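Local coordinates for protein RBSTP2229 gene product (Geobacillus stearothermophilus, PDB 1T6A) that is of unknown function but belongs to the DUF1885 family and pairs a long helix with a compact domain built round an antiparallel beta sheet, at residues 47-58 with 61-72. Sequence-based numbering, arbitrary orientation. Where two conformers were deposited one is given.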
# COMPACT_ATOMS: atom_id res chain seq x y z
N PRO A 47 -1.45 -6.66 1.51
CA PRO A 47 -1.75 -7.58 2.62
C PRO A 47 -1.15 -8.98 2.40
O PRO A 47 -1.84 -9.97 2.47
CB PRO A 47 -3.27 -7.63 2.59
CG PRO A 47 -3.59 -7.50 1.13
CD PRO A 47 -2.55 -6.60 0.53
N TYR A 48 0.14 -9.04 2.13
CA TYR A 48 0.80 -10.30 1.86
C TYR A 48 2.13 -10.36 2.57
O TYR A 48 2.76 -9.34 2.80
CB TYR A 48 1.03 -10.47 0.36
CG TYR A 48 -0.25 -10.48 -0.44
CD1 TYR A 48 -1.08 -11.60 -0.47
CD2 TYR A 48 -0.64 -9.35 -1.16
CE1 TYR A 48 -2.26 -11.60 -1.20
CE2 TYR A 48 -1.83 -9.35 -1.89
CZ TYR A 48 -2.62 -10.47 -1.92
OH TYR A 48 -3.78 -10.47 -2.63
N THR A 49 2.55 -11.58 2.89
CA THR A 49 3.91 -11.89 3.30
C THR A 49 4.58 -12.62 2.14
O THR A 49 3.99 -13.52 1.57
CB THR A 49 3.87 -12.82 4.52
OG1 THR A 49 3.17 -12.19 5.61
CG2 THR A 49 5.27 -13.08 5.06
N VAL A 50 5.82 -12.24 1.81
CA VAL A 50 6.55 -12.81 0.68
C VAL A 50 7.57 -13.88 1.13
O VAL A 50 8.39 -13.63 2.02
CB VAL A 50 7.31 -11.70 -0.08
CG1 VAL A 50 8.14 -12.28 -1.23
CG2 VAL A 50 6.34 -10.66 -0.62
N ARG A 51 7.50 -15.05 0.51
CA ARG A 51 8.56 -16.06 0.61
C ARG A 51 8.97 -16.59 -0.78
O ARG A 51 8.20 -16.55 -1.74
CB ARG A 51 8.12 -17.19 1.55
CG ARG A 51 8.15 -18.61 0.96
CD ARG A 51 7.31 -19.63 1.73
NE ARG A 51 7.09 -20.86 0.95
CZ ARG A 51 5.90 -21.35 0.59
NH1 ARG A 51 4.76 -20.74 0.90
NH2 ARG A 51 5.85 -22.48 -0.11
N ILE A 52 10.21 -17.05 -0.87
CA ILE A 52 10.72 -17.65 -2.10
C ILE A 52 11.00 -19.13 -1.86
O ILE A 52 11.64 -19.49 -0.88
CB ILE A 52 11.99 -16.93 -2.57
CG1 ILE A 52 12.42 -17.50 -3.92
CG2 ILE A 52 13.13 -17.07 -1.55
CD1 ILE A 52 13.49 -16.71 -4.56
N HIS A 53 10.50 -19.97 -2.76
CA HIS A 53 10.75 -21.40 -2.74
C HIS A 53 10.88 -21.93 -4.18
O HIS A 53 9.94 -21.79 -5.00
CB HIS A 53 9.62 -22.12 -2.02
CG HIS A 53 9.77 -23.61 -1.99
ND1 HIS A 53 10.79 -24.24 -1.31
CD2 HIS A 53 9.03 -24.59 -2.55
CE1 HIS A 53 10.67 -25.55 -1.45
NE2 HIS A 53 9.61 -25.79 -2.21
N GLU A 54 12.04 -22.51 -4.46
CA GLU A 54 12.36 -23.05 -5.79
C GLU A 54 12.15 -22.01 -6.91
O GLU A 54 11.49 -22.30 -7.90
CB GLU A 54 11.58 -24.35 -6.05
CG GLU A 54 11.79 -25.39 -4.95
CD GLU A 54 11.42 -26.81 -5.35
OE1 GLU A 54 10.31 -27.03 -5.88
OE2 GLU A 54 12.23 -27.71 -5.11
N SER A 55 12.73 -20.83 -6.72
CA SER A 55 12.70 -19.72 -7.70
C SER A 55 11.30 -19.19 -8.08
O SER A 55 11.14 -18.60 -9.13
CB SER A 55 13.48 -20.10 -8.96
OG SER A 55 14.82 -20.40 -8.67
N VAL A 56 10.32 -19.43 -7.21
CA VAL A 56 8.98 -18.89 -7.33
C VAL A 56 8.69 -18.05 -6.05
O VAL A 56 8.95 -18.50 -4.91
CB VAL A 56 7.94 -20.02 -7.43
CG1 VAL A 56 6.53 -19.47 -7.44
CG2 VAL A 56 8.18 -20.88 -8.71
N LEU A 57 8.16 -16.86 -6.24
CA LEU A 57 7.74 -16.02 -5.10
C LEU A 57 6.31 -16.31 -4.69
O LEU A 57 5.41 -16.20 -5.51
CB LEU A 57 7.89 -14.55 -5.46
CG LEU A 57 9.34 -14.08 -5.56
CD1 LEU A 57 9.44 -12.76 -6.31
CD2 LEU A 57 9.99 -13.94 -4.17
N TYR A 58 6.09 -16.71 -3.44
CA TYR A 58 4.75 -16.96 -2.95
C TYR A 58 4.32 -15.84 -2.01
O TYR A 58 5.01 -15.53 -1.04
CB TYR A 58 4.63 -18.31 -2.23
CG TYR A 58 4.86 -19.47 -3.15
CD1 TYR A 58 3.82 -20.03 -3.88
CD2 TYR A 58 6.14 -19.99 -3.33
CE1 TYR A 58 4.04 -21.09 -4.76
CE2 TYR A 58 6.37 -21.05 -4.19
CZ TYR A 58 5.33 -21.58 -4.91
OH TYR A 58 5.59 -22.61 -5.77
N GLY A 61 -1.61 -14.41 1.93
CA GLY A 61 -2.52 -13.34 2.26
C GLY A 61 -2.82 -13.24 3.74
O GLY A 61 -3.03 -14.25 4.42
N ASP A 62 -2.88 -12.00 4.23
CA ASP A 62 -3.29 -11.73 5.61
C ASP A 62 -4.79 -11.92 5.77
O ASP A 62 -5.57 -11.35 5.00
CB ASP A 62 -2.91 -10.30 6.00
CG ASP A 62 -1.42 -10.07 5.99
OD1 ASP A 62 -0.70 -11.01 6.39
OD2 ASP A 62 -0.88 -9.01 5.60
N GLY A 63 -5.18 -12.73 6.74
CA GLY A 63 -6.58 -12.86 7.11
C GLY A 63 -7.44 -13.62 6.12
O GLY A 63 -6.94 -14.17 5.14
N ARG A 64 -8.75 -13.64 6.36
CA ARG A 64 -9.67 -14.46 5.57
C ARG A 64 -9.93 -13.89 4.16
O ARG A 64 -10.37 -14.62 3.26
CB ARG A 64 -11.01 -14.62 6.32
CG ARG A 64 -11.96 -13.40 6.27
CD ARG A 64 -13.10 -13.38 7.34
NE ARG A 64 -13.52 -12.00 7.70
CZ ARG A 64 -12.78 -11.14 8.42
NH1 ARG A 64 -11.59 -11.50 8.89
NH2 ARG A 64 -13.24 -9.91 8.67
N LEU A 65 -9.66 -12.61 3.96
CA LEU A 65 -10.03 -11.93 2.72
C LEU A 65 -9.03 -12.07 1.57
O LEU A 65 -9.34 -11.74 0.43
CB LEU A 65 -10.32 -10.46 2.99
CG LEU A 65 -11.48 -10.23 3.97
CD1 LEU A 65 -11.70 -8.78 4.20
CD2 LEU A 65 -12.75 -10.87 3.44
N TYR A 66 -7.84 -12.58 1.89
CA TYR A 66 -6.76 -12.75 0.92
C TYR A 66 -6.11 -14.12 1.09
O TYR A 66 -5.60 -14.43 2.17
CB TYR A 66 -5.70 -11.65 1.13
CG TYR A 66 -6.25 -10.24 1.01
CD1 TYR A 66 -6.55 -9.70 -0.23
CD2 TYR A 66 -6.50 -9.48 2.14
CE1 TYR A 66 -7.06 -8.44 -0.36
CE2 TYR A 66 -7.01 -8.18 2.03
CZ TYR A 66 -7.30 -7.68 0.77
OH TYR A 66 -7.80 -6.42 0.62
N LYS A 67 -6.12 -14.94 0.04
CA LYS A 67 -5.44 -16.23 0.08
C LYS A 67 -3.97 -16.11 -0.31
O LYS A 67 -3.08 -16.49 0.46
CB LYS A 67 -6.12 -17.24 -0.82
CG LYS A 67 -5.50 -18.63 -0.70
CD LYS A 67 -6.45 -19.73 -1.18
CE LYS A 67 -5.76 -21.09 -1.23
NZ LYS A 67 -6.02 -21.77 -2.53
N GLY A 68 -3.73 -15.59 -1.51
CA GLY A 68 -2.39 -15.40 -2.01
C GLY A 68 -2.24 -15.54 -3.52
O GLY A 68 -3.22 -15.69 -4.27
N MSE A 69 -1.00 -15.49 -3.97
CA MSE A 69 -0.66 -15.71 -5.36
C MSE A 69 0.81 -16.11 -5.49
O MSE A 69 1.57 -16.04 -4.51
CB MSE A 69 -0.93 -14.42 -6.17
CG MSE A 69 0.04 -13.28 -5.90
SE MSE A 69 -0.53 -11.53 -6.61
CE MSE A 69 -1.94 -11.12 -5.29
N ALA A 70 1.21 -16.47 -6.70
CA ALA A 70 2.54 -16.99 -6.98
C ALA A 70 3.10 -16.27 -8.18
O ALA A 70 2.43 -16.16 -9.21
CB ALA A 70 2.44 -18.50 -7.25
N ILE A 71 4.32 -15.76 -8.05
CA ILE A 71 4.95 -14.98 -9.09
C ILE A 71 6.26 -15.64 -9.50
O ILE A 71 7.08 -15.96 -8.65
CB ILE A 71 5.21 -13.52 -8.60
CG1 ILE A 71 3.93 -12.92 -8.01
CG2 ILE A 71 5.74 -12.67 -9.72
CD1 ILE A 71 4.06 -11.48 -7.51
N SER A 72 6.45 -15.80 -10.80
CA SER A 72 7.62 -16.46 -11.35
C SER A 72 8.05 -15.84 -12.66
O SER A 72 7.32 -15.02 -13.26
CB SER A 72 7.33 -17.95 -11.56
OG SER A 72 6.16 -18.14 -12.33
O HOH W 1 1.69 -8.19 5.46
O HOH W 2 0.56 -12.87 5.43
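With CG anti to the carbonyl carbon in both residues (chi1 -61° in Tyr48, -58° in Tyr66), the Tyr48 ring is brought against Gly61 and its hydroxyl end near Tyr66 CD1; the two rings meet obliquely, planes 68° apart, neither stacked nor edge-to-face. Pro47 lies over one face of the Tyr66 ring in a CH-pi contact, its CG 3.5 Å from the ring centroid and almost on the ring normal. The Tyr48 ring runs past Gly61, its CD1 3.5 Å from Gly61 CA, and reaches selenomethionine Met69, whose chain bends at chi3 and brings CE to 3.5 Å from Tyr48 CZ. Lys97 of helix 92-109 adds to this cluster, touching Pro47, Tyr48 and Tyr66. Asp62 N donates a nearly straight bond to Pro47 O (2.9 Å), approaching from above the carbonyl plane. The Asp62 carboxylate reaches the first strand through a water that joins OD2 to Tyr48 O. Farther along, Leu57 and Ile71 form an antiparallel hydrogen-bonded pair, with N to O distances of 2.8 Å from Leu57 N to Ile71 O and from Ile71 N to Leu57 O. Next to it, Ala70 CB packs 3.9 Å from Tyr58 CE1. In this beta meander the Leu57-Ile71 pair holds strand 56-61 to 68-76, while backbone bonds between Arg51 and Tyr58 join 48-53 to 56-61. The Asp94 carboxylate, accepting bonds from Tyr48 OH and the Lys67 and Gly68 amides, ties the polar end of Tyr48 and the start of strand 68-76 to helix 92-109.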